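Local structure of dextranase (Pseudarthrobacter oxydans, 6NZS) at residues M57-R61 / S363-Q367; T382-D388 / V404-N410. The protein hydrolyses internal alpha-1,6-glucosidic linkages of dextran, as an endo-acting dextranase of glycosyl hydrolase family 49. One frame throughout, in Å; residues are numbered along the deposited sequence.

In the fold
The centres of the two interactions lie about 11 Å apart, in the interior of the chain. Interaction 1 joins the end of strand 51-58, in the N-terminal Ig-like domain, to a solenoid loop 302 residues further on. Interaction 2 follows it along the sequence and pairs neighbouring coils of the solenoid through strands 382-386 and 398-407. Loop 363-367 leaves strand 351-361, which itself pairs with 382-386, so the two contacts adjoin. Ser363 OG lies 2.7 Å from Asn385 O, probably as a hydrogen bond, and Gln367 N makes a weaker one to Asp388 OD2. The loop that meets the N-terminal domain is thus tied to the next coil of the solenoid as well, and the domain interface borders directly on the coil pairing.

Interaction 1: M57-R61 / S363-Q367; sequences MSIPR and SWYWQ
The indole of Trp364 meets segment 57-61 in two ways, with its N-H edge at Ser58 and with one face at Pro60. NE1 of Trp364 donates to OG of Ser58 over 2.9 Å in a fairly straight bond of 162°, the hydroxyl lying close to the ring plane. Ile59 O is also near NE1 of Trp364, but its angle is too poor for a bond. Over the five-membered ring of Trp364, CA of Pro60 stands 3.6 Å from the centroid and almost on the ring normal, a CH-pi contact. The pyrrolidine continues along the same face toward the rim, where CG of Pro60 comes 3.8 Å from CD2 of Trp364. A Trp364 CG turned away from its own carbonyl carbon (chi1 -53°) brings the indole into this position.

Next in the chain, Tyr365 crosses Arg61 at about a right angle. OH of Tyr365 lies 3.4 Å from CA of Arg61, and CE1 of Tyr365 approaches CG of Arg61 at 3.7 Å; the guanidinium, with its plane 49° from that of the ring, does not stack flat.

Farther out, Glu336 hydrogen-bonds OG of Ser58, and Asp73 forms a salt bridge with NE of Arg61. Ser78, on helix 76-81, touches both Pro60 and Trp364. The Ser58 hydroxyl is therefore gripped by a buried indole and a carboxylate, whose charge would probably polarise it and strengthen its acceptance from the indole: a directional bond that, with the packing on the ring face, is likely to set how the indole is turned.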
loop_
_atom_site.group_PDB
_atom_site.type_symbol
_atom_site.label_atom_id
_atom_site.label_comp_id
_atom_site.label_asym_id
_atom_site.label_seq_id
_atom_site.Cartn_x
_atom_site.Cartn_y
_atom_site.Cartn_z
ATOM N N MET A 57 1.499 -12.041 11.427
ATOM C CA MET A 57 0.090 -11.668 11.330
ATOM C C MET A 57 -0.166 -10.324 12.006
ATOM O O MET A 57 0.342 -10.052 13.100
ATOM C CB MET A 57 -0.847 -12.738 11.919
ATOM C CG MET A 57 -2.326 -12.466 11.640
ATOM S SD MET A 57 -3.421 -13.789 12.188
ATOM C CE MET A 57 -3.328 -13.559 13.953
ATOM N N SER A 58 -0.960 -9.490 11.340
ATOM C CA SER A 58 -1.423 -8.219 11.878
ATOM C C SER A 58 -2.933 -8.281 12.046
ATOM O O SER A 58 -3.630 -8.889 11.230
ATOM C CB SER A 58 -1.054 -7.090 10.912
ATOM O OG SER A 58 -1.707 -5.881 11.252
ATOM N N ILE A 59 -3.436 -7.693 13.131
ATOM C CA ILE A 59 -4.877 -7.614 13.372
ATOM C C ILE A 59 -5.241 -6.161 13.651
ATOM O O ILE A 59 -4.379 -5.354 14.034
ATOM C CB ILE A 59 -5.330 -8.558 14.517
ATOM C CG1 ILE A 59 -4.863 -8.054 15.887
ATOM C CG2 ILE A 59 -4.823 -9.963 14.274
ATOM C CD1 ILE A 59 -5.418 -8.893 17.064
ATOM N N PRO A 60 -6.508 -5.789 13.437
ATOM C CA PRO A 60 -6.908 -4.378 13.560
ATOM C C PRO A 60 -6.642 -3.836 14.957
ATOM O O PRO A 60 -7.048 -4.430 15.961
ATOM C CB PRO A 60 -8.408 -4.408 13.233
ATOM C CG PRO A 60 -8.572 -5.622 12.355
ATOM C CD PRO A 60 -7.594 -6.627 12.898
ATOM N N ARG A 61 -5.952 -2.696 15.013
ATOM C CA ARG A 61 -5.561 -2.037 16.259
ATOM C C ARG A 61 -4.645 -2.894 17.113
ATOM O O ARG A 61 -4.478 -2.619 18.305
ATOM C CB ARG A 61 -6.766 -1.592 17.110
ATOM C CG ARG A 61 -7.866 -0.905 16.355
ATOM C CD ARG A 61 -8.773 -0.126 17.319
ATOM N NE ARG A 61 -9.852 0.522 16.589
ATOM C CZ ARG A 61 -11.029 -0.039 16.349
ATOM N NH1 ARG A 61 -11.299 -1.251 16.821
ATOM N NH2 ARG A 61 -11.936 0.618 15.645
ATOM N N SER A 363 -2.701 -2.066 7.330
ATOM C CA SER A 363 -3.065 -0.646 7.352
ATOM C C SER A 363 -4.550 -0.490 7.699
ATOM O O SER A 363 -5.389 -0.096 6.885
ATOM C CB SER A 363 -2.719 0.001 6.018
ATOM O OG SER A 363 -1.315 0.009 5.813
ATOM N N TRP A 364 -4.868 -0.795 8.961
ATOM C CA TRP A 364 -6.266 -0.862 9.378
ATOM C C TRP A 364 -6.891 0.510 9.610
ATOM O O TRP A 364 -8.061 0.717 9.276
ATOM C CB TRP A 364 -6.380 -1.711 10.642
ATOM C CG TRP A 364 -5.734 -3.054 10.505
ATOM C CD1 TRP A 364 -4.556 -3.467 11.073
ATOM C CD2 TRP A 364 -6.225 -4.166 9.746
ATOM N NE1 TRP A 364 -4.292 -4.768 10.722
ATOM C CE2 TRP A 364 -5.298 -5.223 9.909
ATOM C CE3 TRP A 364 -7.359 -4.377 8.957
ATOM C CZ2 TRP A 364 -5.469 -6.470 9.301
ATOM C CZ3 TRP A 364 -7.534 -5.619 8.348
ATOM C CH2 TRP A 364 -6.592 -6.647 8.525
ATOM N N TYR A 365 -6.142 1.437 10.208
ATOM C CA TYR A 365 -6.673 2.756 10.527
ATOM C C TYR A 365 -6.819 3.595 9.260
ATOM O O TYR A 365 -6.112 3.392 8.273
ATOM C CB TYR A 365 -5.692 3.491 11.449
ATOM C CG TYR A 365 -5.500 2.900 12.826
ATOM C CD1 TYR A 365 -6.588 2.657 13.668
ATOM C CD2 TYR A 365 -4.224 2.591 13.291
ATOM C CE1 TYR A 365 -6.399 2.125 14.933
ATOM C CE2 TYR A 365 -4.025 2.058 14.555
ATOM C CZ TYR A 365 -5.117 1.823 15.370
ATOM O OH TYR A 365 -4.921 1.287 16.631
ATOM N N TRP A 366 -7.733 4.571 9.307
ATOM C CA TRP A 366 -7.684 5.660 8.343
ATOM C C TRP A 366 -6.332 6.359 8.436
ATOM O O TRP A 366 -5.589 6.215 9.412
ATOM C CB TRP A 366 -8.752 6.709 8.675
ATOM C CG TRP A 366 -10.151 6.308 8.356
ATOM C CD1 TRP A 366 -10.555 5.419 7.402
ATOM C CD2 TRP A 366 -11.345 6.772 9.002
ATOM N NE1 TRP A 366 -11.927 5.306 7.409
ATOM C CE2 TRP A 366 -12.436 6.129 8.381
ATOM C CE3 TRP A 366 -11.596 7.665 10.049
ATOM C CZ2 TRP A 366 -13.761 6.345 8.773
ATOM C CZ3 TRP A 366 -12.923 7.888 10.432
ATOM C CH2 TRP A 366 -13.982 7.228 9.795
ATOM N N GLN A 367 -6.026 7.157 7.412
ATOM C CA GLN A 367 -4.822 7.982 7.368
ATOM C C GLN A 367 -3.547 7.150 7.334
ATOM O O GLN A 367 -2.464 7.640 7.670
ATOM C CB GLN A 367 -4.796 9.032 8.490
ATOM C CG GLN A 367 -6.105 9.820 8.585
ATOM C CD GLN A 367 -6.047 10.946 9.597
ATOM O OE1 GLN A 367 -6.395 10.770 10.765
ATOM N NE2 GLN A 367 -5.597 12.110 9.152
#

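Interaction 2: T382-D388 / V404-N410; sequences TFFNAND and VIWKNEN
Asn387 reaches from just beyond strand 382-386 to Asn408, Glu409 and Asn410 in the turn that follows the other strand, and its ND2 has partners beyond that turn. CB of Asn387 rests 3.9 Å from CB of Asn408. With CG opposite the backbone N (chi1 -159°), the amide extends over residues 408-410, where OD1 of Asn387 accepts from N of Glu409 and N of Asn410, both at 2.9 Å. The Glu409 donor stands above the carbonyl plane, whereas that of Asn410 is only tilted from it. At the tip, ND2 of Asn387 donates to Trp364 O and to a water that in turn donates to OE1 of Glu409, a carboxylate also salt-bridged to Arg437. With an alanine in place of Asn387, the N-H groups of Glu409 and Asn410 would probably lose their shared acceptor, and the turn is likely to be freer to shift.

Two residues earlier a second amide works the other way round, as a donor. ND2 of Asn385 donates in its own plane to Trp406 O and to Asn408 OD1, each 2.9 Å away, while another water joins Asn385 OD1 to Asn408 ND2. The bent side chain of Lys407 brings NZ to Asp388 O at 2.7 Å; Asn410 O and Pro412 O also accept from this ammonium group.

Along the strands, Phe383 presents its ring edge to CG1 of Val404 and lies side by side with Trp406, whose NE1 hydrogen-bonds Glu181 on strand 176-192. Backbone bonds such as Phe384 N to Val404 O complete the pairing. Here the amide bonds join the turns; strand segments whose axes approach to 4.7 Å and run 9° from parallel, in register from one coil to the next, are characteristic of a parallel beta-helix.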
loop_
_atom_site.group_PDB
_atom_site.type_symbol
_atom_site.label_atom_id
_atom_site.label_comp_id
_atom_site.label_asym_id
_atom_site.label_seq_id
_atom_site.Cartn_x
_atom_site.Cartn_y
_atom_site.Cartn_z
ATOM N N THR A 382 6.602 -3.613 -5.512
ATOM C CA THR A 382 6.132 -3.279 -4.175
ATOM C C THR A 382 4.744 -3.862 -3.934
ATOM O O THR A 382 4.038 -4.260 -4.869
ATOM C CB THR A 382 6.060 -1.763 -3.967
ATOM O OG1 THR A 382 5.150 -1.204 -4.921
ATOM C CG2 THR A 382 7.422 -1.111 -4.134
ATOM N N PHE A 383 4.371 -3.924 -2.652
ATOM C CA PHE A 383 3.027 -4.305 -2.218
ATOM C C PHE A 383 2.534 -3.260 -1.231
ATOM O O PHE A 383 3.234 -2.951 -0.263
ATOM C CB PHE A 383 3.027 -5.686 -1.531
ATOM C CG PHE A 383 1.692 -6.053 -0.934
ATOM C CD1 PHE A 383 0.717 -6.661 -1.711
ATOM C CD2 PHE A 383 1.400 -5.764 0.393
ATOM C CE1 PHE A 383 -0.535 -6.989 -1.169
ATOM C CE2 PHE A 383 0.148 -6.077 0.943
ATOM C CZ PHE A 383 -0.816 -6.691 0.162
ATOM N N PHE A 384 1.332 -2.729 -1.456
ATOM C CA PHE A 384 0.744 -1.760 -0.536
ATOM C C PHE A 384 -0.637 -2.208 -0.097
ATOM O O PHE A 384 -1.537 -2.370 -0.928
ATOM C CB PHE A 384 0.611 -0.383 -1.185
ATOM C CG PHE A 384 1.914 0.334 -1.333
ATOM C CD1 PHE A 384 2.705 0.136 -2.451
ATOM C CD2 PHE A 384 2.348 1.209 -0.350
ATOM C CE1 PHE A 384 3.924 0.794 -2.586
ATOM C CE2 PHE A 384 3.563 1.881 -0.471
ATOM C CZ PHE A 384 4.350 1.672 -1.593
ATOM N N ASN A 385 -0.810 -2.369 1.205
ATOM C CA ASN A 385 -2.124 -2.344 1.831
ATOM C C ASN A 385 -2.249 -0.965 2.466
ATOM O O ASN A 385 -1.330 -0.527 3.165
ATOM C CB ASN A 385 -2.175 -3.442 2.896
ATOM C CG ASN A 385 -3.471 -3.475 3.690
ATOM O OD1 ASN A 385 -3.433 -3.601 4.907
ATOM N ND2 ASN A 385 -4.606 -3.442 3.011
ATOM N N ALA A 386 -3.344 -0.254 2.179
ATOM C CA ALA A 386 -3.521 1.096 2.711
ATOM C C ALA A 386 -5.004 1.412 2.865
ATOM O O ALA A 386 -5.833 0.969 2.066
ATOM C CB ALA A 386 -2.842 2.167 1.835
ATOM N N ASN A 387 -5.332 2.192 3.905
ATOM C CA ASN A 387 -6.689 2.672 4.167
ATOM C C ASN A 387 -6.780 4.186 4.009
ATOM O O ASN A 387 -7.489 4.869 4.747
ATOM C CB ASN A 387 -7.199 2.215 5.531
ATOM C CG ASN A 387 -8.718 2.247 5.624
ATOM O OD1 ASN A 387 -9.408 2.347 4.616
ATOM N ND2 ASN A 387 -9.244 2.161 6.841
ATOM N N ASP A 388 -6.050 4.707 3.038
ATOM C CA ASP A 388 -6.114 6.093 2.606
ATOM C C ASP A 388 -5.473 6.140 1.224
ATOM O O ASP A 388 -5.229 5.092 0.622
ATOM C CB ASP A 388 -5.473 7.024 3.642
ATOM C CG ASP A 388 -6.230 8.331 3.771
ATOM O OD1 ASP A 388 -6.254 9.072 2.769
ATOM O OD2 ASP A 388 -6.831 8.598 4.839
ATOM N N VAL A 404 1.520 -4.077 -6.477
ATOM C CA VAL A 404 0.357 -4.866 -6.082
ATOM C C VAL A 404 -0.289 -4.149 -4.906
ATOM O O VAL A 404 0.404 -3.774 -3.952
ATOM C CB VAL A 404 0.789 -6.287 -5.684
ATOM C CG1 VAL A 404 -0.393 -7.072 -5.121
ATOM C CG2 VAL A 404 1.399 -7.023 -6.885
ATOM N N ILE A 405 -1.607 -3.931 -4.976
ATOM C CA ILE A 405 -2.301 -3.102 -3.992
ATOM C C ILE A 405 -3.502 -3.854 -3.434
ATOM O O ILE A 405 -4.327 -4.370 -4.195
ATOM C CB ILE A 405 -2.747 -1.756 -4.596
ATOM C CG1 ILE A 405 -1.519 -0.961 -5.073
ATOM C CG2 ILE A 405 -3.583 -0.968 -3.574
ATOM C CD1 ILE A 405 -1.871 0.319 -5.834
ATOM N N TRP A 406 -3.596 -3.913 -2.101
ATOM C CA TRP A 406 -4.786 -4.379 -1.390
ATOM C C TRP A 406 -5.381 -3.130 -0.754
ATOM O O TRP A 406 -4.912 -2.658 0.284
ATOM C CB TRP A 406 -4.425 -5.422 -0.332
ATOM C CG TRP A 406 -5.621 -6.201 0.177
ATOM C CD1 TRP A 406 -6.832 -5.703 0.607
ATOM C CD2 TRP A 406 -5.711 -7.622 0.289
ATOM N NE1 TRP A 406 -7.658 -6.744 0.977
ATOM C CE2 TRP A 406 -6.993 -7.927 0.790
ATOM C CE3 TRP A 406 -4.822 -8.673 0.018
ATOM C CZ2 TRP A 406 -7.415 -9.245 1.011
ATOM C CZ3 TRP A 406 -5.240 -9.965 0.233
ATOM C CH2 TRP A 406 -6.525 -10.245 0.716
ATOM N N LYS A 407 -6.391 -2.570 -1.393
ATOM C CA LYS A 407 -6.986 -1.335 -0.919
ATOM C C LYS A 407 -8.042 -1.662 0.131
ATOM O O LYS A 407 -8.751 -2.661 0.008
ATOM C CB LYS A 407 -7.599 -0.611 -2.126
ATOM C CG LYS A 407 -8.434 0.615 -1.815
ATOM C CD LYS A 407 -7.559 1.762 -1.351
ATOM C CE LYS A 407 -8.393 2.822 -0.670
ATOM N NZ LYS A 407 -7.552 4.033 -0.370
ATOM N N ASN A 408 -8.121 -0.838 1.186
ATOM C CA ASN A 408 -9.183 -1.010 2.172
ATOM C C ASN A 408 -10.373 -0.127 1.800
ATOM O O ASN A 408 -10.830 -0.182 0.655
ATOM C CB ASN A 408 -8.657 -0.810 3.602
ATOM C CG ASN A 408 -7.795 -1.984 4.076
ATOM O OD1 ASN A 408 -7.477 -2.892 3.307
ATOM N ND2 ASN A 408 -7.459 -1.987 5.364
ATOM N N GLU A 409 -10.876 0.699 2.721
ATOM C CA GLU A 409 -12.163 1.368 2.521
ATOM C C GLU A 409 -12.043 2.810 2.059
ATOM O O GLU A 409 -12.849 3.270 1.234
ATOM C CB GLU A 409 -12.937 1.382 3.844
ATOM C CG GLU A 409 -13.361 0.008 4.319
ATOM C CD GLU A 409 -12.483 -0.533 5.424
ATOM O OE1 GLU A 409 -11.475 0.123 5.768
ATOM O OE2 GLU A 409 -12.800 -1.620 5.949
ATOM N N ASN A 410 -11.082 3.542 2.595
ATOM C CA ASN A 410 -11.110 4.991 2.606
ATOM C C ASN A 410 -10.089 5.558 1.633
ATOM O O ASN A 410 -8.949 5.082 1.574
ATOM C CB ASN A 410 -10.791 5.457 4.019
ATOM C CG ASN A 410 -10.787 6.932 4.144
ATOM O OD1 ASN A 410 -11.827 7.571 4.010
ATOM N ND2 ASN A 410 -9.610 7.505 4.399
HETATM O O HOH W 1 -5.660 -4.168 6.162
HETATM O O HOH W 2 -12.180 2.390 7.126
#